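PDB 3T8R: staphylococcus aureus CymR, which probably acts as a dimeric, DNA-binding transcriptional regulator of the Rrf2 family that senses oxidation through a thiol. Local coordinates for residues 8-20 with 44-58. Numbering follows the deposited sequence.
Sequences TKGRYGLTLMISL and YLEQLVGPLRNAGLI
A chi1 of -179° carries the Tyr44 ring away from its own backbone N and over the first turn of helix 8-21, whereas the folded chain of Met17, bent at both chi2 and chi3, brings sulfur and methyl to the loop and strand that follow the other helix. Between these ends segments 8-20 and 44-54 cross at -73°, and the backbones come nearest at Gly13, whose CA is 5.8 Å from the CA of Leu48. Leu48 straddles this turn, CD1 resting 3.7 Å from CB of Tyr12 while CD2 lies against CB and the carbonyl oxygen of Lys9. At the outer end the Tyr44 hydroxyl abuts the methyl of Thr8, with OH to CG2 at 3.2 Å, and the Tyr44 side chain runs roughly perpendicular to that of Tyr12, CE2 touching CD2 at 4.1 Å. Deeper in, Leu16 and Leu52 run antiparallel alongside each other, their CD1 methyls 3.5 Å apart, and Leu45 CD2 meets CG of Leu16 at 3.8 Å. Beyond them, Ile58 CG2 touches both SD of Met17, at 3.4 Å, and CD1 of Leu20. A Schellman motif at Gly56 ends the second helix and turns the chain into strand 58-60. Leu70 of strand 67-70 and Ile34 of helix 31-37 extend this core, as expected of a winged helix-turn-helix domain, while Arg11 and Thr15 bind Glu99 and Gln103 of the second subunit. The interface is therefore almost wholly apolar: methyl, sulfur and ring contacts join the putative recognition helix to a helix that also takes part in the dimer, without polar bonds between the two segments.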
loop_
_atom_site.group_PDB
_atom_site.type_symbol
_atom_site.label_atom_id
_atom_site.label_comp_id
_atom_site.label_asym_id
_atom_site.label_seq_id
_atom_site.Cartn_x
_atom_site.Cartn_y
_atom_site.Cartn_z
ATOM N N THR A 8 11.215 5.229 -2.070
ATOM C CA THR A 8 11.726 6.590 -2.115
ATOM C C THR A 8 12.200 6.947 -3.527
ATOM O O THR A 8 11.893 8.027 -4.031
ATOM C CB THR A 8 12.868 6.793 -1.111
ATOM O OG1 THR A 8 12.380 6.574 0.218
ATOM C CG2 THR A 8 13.417 8.209 -1.218
ATOM N N LYS A 9 12.935 6.037 -4.156
ATOM C CA LYS A 9 13.382 6.225 -5.540
ATOM C C LYS A 9 12.197 6.449 -6.480
ATOM O O LYS A 9 12.238 7.317 -7.348
ATOM C CB LYS A 9 14.175 5.004 -6.014
ATOM C CG LYS A 9 15.552 4.865 -5.384
ATOM C CD LYS A 9 16.341 3.739 -6.042
ATOM C CE LYS A 9 15.761 2.371 -5.689
ATOM N NZ LYS A 9 16.559 1.249 -6.286
ATOM N N GLY A 10 11.153 5.643 -6.309
ATOM C CA GLY A 10 9.966 5.743 -7.135
ATOM C C GLY A 10 9.307 7.098 -6.995
ATOM O O GLY A 10 8.992 7.738 -7.994
ATOM N N ARG A 11 9.105 7.538 -5.756
ATOM C CA ARG A 11 8.493 8.842 -5.525
ATOM C C ARG A 11 9.289 9.966 -6.172
ATOM O O ARG A 11 8.730 10.805 -6.878
ATOM C CB ARG A 11 8.340 9.113 -4.028
ATOM C CG ARG A 11 7.376 8.154 -3.368
ATOM C CD ARG A 11 7.246 8.421 -1.874
ATOM N NE ARG A 11 6.496 9.641 -1.598
ATOM C CZ ARG A 11 6.143 10.020 -0.377
ATOM N NH1 ARG A 11 6.491 9.270 0.658
ATOM N NH2 ARG A 11 5.460 11.141 -0.190
ATOM N N TYR A 12 10.592 9.996 -5.924
ATOM C CA TYR A 12 11.406 11.082 -6.476
ATOM C C TYR A 12 11.536 10.971 -7.988
ATOM O O TYR A 12 11.568 11.975 -8.672
ATOM C CB TYR A 12 12.767 11.174 -5.794
ATOM C CG TYR A 12 12.664 11.766 -4.403
ATOM C CD1 TYR A 12 12.314 13.098 -4.230
ATOM C CD2 TYR A 12 12.891 10.997 -3.277
ATOM C CE1 TYR A 12 12.201 13.656 -2.961
ATOM C CE2 TYR A 12 12.786 11.546 -1.999
ATOM C CZ TYR A 12 12.440 12.878 -1.854
ATOM O OH TYR A 12 12.335 13.442 -0.597
ATOM N N GLY A 13 11.571 9.748 -8.504
ATOM C CA GLY A 13 11.580 9.559 -9.945
ATOM C C GLY A 13 10.338 10.131 -10.602
ATOM O O GLY A 13 10.412 10.771 -11.657
ATOM N N LEU A 14 9.187 9.896 -9.965
ATOM C CA LEU A 14 7.917 10.399 -10.441
ATOM C C LEU A 14 7.926 11.918 -10.440
ATOM O O LEU A 14 7.490 12.543 -11.405
ATOM C CB LEU A 14 6.778 9.891 -9.560
ATOM C CG LEU A 14 5.579 9.205 -10.213
ATOM C CD1 LEU A 14 4.378 9.283 -9.272
ATOM C CD2 LEU A 14 5.245 9.760 -11.600
ATOM N N THR A 15 8.433 12.505 -9.359
ATOM C CA THR A 15 8.568 13.962 -9.285
ATOM C C THR A 15 9.434 14.537 -10.404
ATOM O O THR A 15 9.080 15.545 -11.010
ATOM C CB THR A 15 9.094 14.427 -7.902
ATOM O OG1 THR A 15 8.200 13.975 -6.874
ATOM C CG2 THR A 15 9.161 15.955 -7.860
ATOM N N LEU A 16 10.569 13.898 -10.674
ATOM C CA LEU A 16 11.440 14.263 -11.790
ATOM C C LEU A 16 10.635 14.283 -13.098
ATOM O O LEU A 16 10.660 15.253 -13.862
ATOM C CB LEU A 16 12.600 13.252 -11.882
ATOM C CG LEU A 16 13.858 13.488 -12.723
ATOM C CD1 LEU A 16 14.290 12.198 -13.417
ATOM C CD2 LEU A 16 13.704 14.605 -13.728
ATOM N N MET A 17 9.898 13.210 -13.336
ATOM C CA MET A 17 9.172 13.052 -14.587
ATOM C C MET A 17 8.043 14.076 -14.748
ATOM O O MET A 17 7.790 14.559 -15.848
ATOM C CB MET A 17 8.665 11.616 -14.716
ATOM C CG MET A 17 9.792 10.598 -14.812
ATOM S SD MET A 17 10.712 10.773 -16.353
ATOM C CE MET A 17 9.479 10.250 -17.536
ATOM N N ILE A 18 7.374 14.416 -13.654
ATOM C CA ILE A 18 6.322 15.423 -13.707
ATOM C C ILE A 18 6.916 16.776 -14.085
ATOM O O ILE A 18 6.358 17.503 -14.904
ATOM C CB ILE A 18 5.546 15.502 -12.369
ATOM C CG1 ILE A 18 4.771 14.203 -12.141
ATOM C CG2 ILE A 18 4.599 16.678 -12.376
ATOM C CD1 ILE A 18 4.285 14.010 -10.707
ATOM N N SER A 19 8.067 17.093 -13.505
ATOM C CA SER A 19 8.789 18.321 -13.837
ATOM C C SER A 19 9.108 18.384 -15.327
ATOM O O SER A 19 8.877 19.392 -15.995
ATOM C CB SER A 19 10.089 18.408 -13.038
ATOM O OG SER A 19 9.844 18.978 -11.767
ATOM N N LEU A 20 9.643 17.293 -15.851
ATOM C CA LEU A 20 9.987 17.254 -17.260
ATOM C C LEU A 20 8.737 17.309 -18.136
ATOM O O LEU A 20 8.748 17.914 -19.213
ATOM C CB LEU A 20 10.820 16.007 -17.588
ATOM C CG LEU A 20 12.227 15.918 -16.995
ATOM C CD1 LEU A 20 12.836 14.574 -17.365
ATOM C CD2 LEU A 20 13.109 17.039 -17.546
ATOM N N TYR A 44 22.204 11.511 -5.983
ATOM C CA TYR A 44 21.044 10.663 -5.804
ATOM C C TYR A 44 20.149 10.763 -7.034
ATOM O O TYR A 44 19.608 9.765 -7.495
ATOM C CB TYR A 44 20.277 11.065 -4.542
ATOM C CG TYR A 44 19.061 10.215 -4.267
ATOM C CD1 TYR A 44 19.168 9.021 -3.568
ATOM C CD2 TYR A 44 17.802 10.614 -4.699
ATOM C CE1 TYR A 44 18.052 8.243 -3.305
ATOM C CE2 TYR A 44 16.685 9.842 -4.450
ATOM C CZ TYR A 44 16.815 8.659 -3.752
ATOM O OH TYR A 44 15.694 7.893 -3.502
ATOM N N LEU A 45 20.018 11.966 -7.580
ATOM C CA LEU A 45 19.172 12.172 -8.750
ATOM C C LEU A 45 19.733 11.352 -9.906
ATOM O O LEU A 45 18.990 10.772 -10.695
ATOM C CB LEU A 45 19.133 13.650 -9.141
ATOM C CG LEU A 45 17.800 14.287 -9.552
ATOM C CD1 LEU A 45 18.038 15.619 -10.250
ATOM C CD2 LEU A 45 16.947 13.381 -10.428
ATOM N N GLU A 46 21.054 11.309 -9.989
ATOM C CA GLU A 46 21.731 10.568 -11.044
ATOM C C GLU A 46 21.310 9.105 -11.067
ATOM O O GLU A 46 21.190 8.507 -12.134
ATOM C CB GLU A 46 23.247 10.689 -10.879
ATOM C CG GLU A 46 24.049 9.991 -11.962
ATOM C CD GLU A 46 23.732 10.514 -13.340
ATOM O OE1 GLU A 46 23.681 9.696 -14.285
ATOM O OE2 GLU A 46 23.539 11.744 -13.484
ATOM N N GLN A 47 21.073 8.534 -9.892
ATOM C CA GLN A 47 20.656 7.138 -9.788
ATOM C C GLN A 47 19.238 6.906 -10.290
ATOM O O GLN A 47 18.867 5.783 -10.627
ATOM C CB GLN A 47 20.792 6.643 -8.354
ATOM C CG GLN A 47 22.233 6.553 -7.889
ATOM C CD GLN A 47 22.343 6.086 -6.452
ATOM O OE1 GLN A 47 21.371 6.135 -5.693
ATOM N NE2 GLN A 47 23.532 5.633 -6.066
ATOM N N LEU A 48 18.446 7.971 -10.338
ATOM C CA LEU A 48 17.087 7.872 -10.847
ATOM C C LEU A 48 17.120 8.070 -12.346
ATOM O O LEU A 48 16.417 7.396 -13.094
ATOM C CB LEU A 48 16.202 8.942 -10.212
ATOM C CG LEU A 48 16.222 8.994 -8.690
ATOM C CD1 LEU A 48 15.349 10.141 -8.223
ATOM C CD2 LEU A 48 15.714 7.688 -8.125
ATOM N N VAL A 49 17.943 9.013 -12.780
ATOM C CA VAL A 49 18.037 9.345 -14.191
ATOM C C VAL A 49 18.546 8.161 -15.002
ATOM O O VAL A 49 18.037 7.878 -16.085
ATOM C CB VAL A 49 18.962 10.531 -14.404
ATOM C CG1 VAL A 49 19.399 10.598 -15.850
ATOM C CG2 VAL A 49 18.267 11.813 -13.972
ATOM N N GLY A 50 19.544 7.467 -14.472
ATOM C CA GLY A 50 20.126 6.328 -15.163
ATOM C C GLY A 50 19.100 5.386 -15.772
ATOM O O GLY A 50 19.072 5.204 -16.992
ATOM N N PRO A 51 18.248 4.785 -14.926
ATOM C CA PRO A 51 17.222 3.833 -15.364
ATOM C C PRO A 51 16.168 4.441 -16.294
ATOM O O PRO A 51 15.746 3.778 -17.237
ATOM C CB PRO A 51 16.580 3.381 -14.053
ATOM C CG PRO A 51 17.649 3.573 -13.029
ATOM C CD PRO A 51 18.397 4.796 -13.457
ATOM N N LEU A 52 15.760 5.679 -16.039
ATOM C CA LEU A 52 14.807 6.367 -16.913
ATOM C C LEU A 52 15.373 6.596 -18.319
ATOM O O LEU A 52 14.667 6.482 -19.334
ATOM C CB LEU A 52 14.397 7.701 -16.283
ATOM C CG LEU A 52 13.576 7.549 -15.004
ATOM C CD1 LEU A 52 13.481 8.869 -14.260
ATOM C CD2 LEU A 52 12.187 7.015 -15.326
ATOM N N ARG A 53 16.658 6.919 -18.368
ATOM C CA ARG A 53 17.350 7.133 -19.625
ATOM C C ARG A 53 17.471 5.801 -20.366
ATOM O O ARG A 53 17.217 5.711 -21.570
ATOM C CB ARG A 53 18.734 7.713 -19.329
ATOM C CG ARG A 53 19.446 8.344 -20.496
ATOM C CD ARG A 53 20.698 9.050 -19.986
ATOM N NE ARG A 53 21.601 8.108 -19.328
ATOM C CZ ARG A 53 22.267 8.353 -18.203
ATOM N NH1 ARG A 53 22.143 9.524 -17.585
ATOM N NH2 ARG A 53 23.066 7.424 -17.695
ATOM N N ASN A 54 17.836 4.758 -19.636
ATOM C CA ASN A 54 18.010 3.438 -20.232
ATOM C C ASN A 54 16.725 2.860 -20.800
ATOM O O ASN A 54 16.748 2.115 -21.779
ATOM C CB ASN A 54 18.632 2.483 -19.218
ATOM C CG ASN A 54 20.086 2.792 -18.969
ATOM O OD1 ASN A 54 20.707 3.517 -19.746
ATOM N ND2 ASN A 54 20.639 2.254 -17.885
ATOM N N ALA A 55 15.600 3.218 -20.191
ATOM C CA ALA A 55 14.298 2.764 -20.662
ATOM C C ALA A 55 13.800 3.613 -21.823
ATOM O O ALA A 55 12.764 3.315 -22.405
ATOM C CB ALA A 55 13.281 2.780 -19.522
ATOM N N GLY A 56 14.524 4.686 -22.128
ATOM C CA GLY A 56 14.199 5.557 -23.246
ATOM C C GLY A 56 13.136 6.612 -22.979
ATOM O O GLY A 56 12.591 7.204 -23.906
ATOM N N LEU A 57 12.835 6.860 -21.709
ATOM C CA LEU A 57 11.765 7.796 -21.378
ATOM C C LEU A 57 12.244 9.229 -21.358
ATOM O O LEU A 57 11.472 10.145 -21.631
ATOM C CB LEU A 57 11.140 7.448 -20.020
ATOM C CG LEU A 57 10.506 6.071 -19.888
ATOM C CD1 LEU A 57 9.767 6.005 -18.574
ATOM C CD2 LEU A 57 9.557 5.814 -21.051
ATOM N N ILE A 58 13.510 9.428 -21.006
ATOM C CA ILE A 58 14.108 10.754 -20.995
ATOM C C ILE A 58 15.451 10.716 -21.721
ATOM O O ILE A 58 16.015 9.641 -21.939
ATOM C CB ILE A 58 14.322 11.265 -19.555
ATOM C CG1 ILE A 58 15.410 10.461 -18.838
ATOM C CG2 ILE A 58 13.017 11.183 -18.788
ATOM C CD1 ILE A 58 15.820 11.049 -17.481
#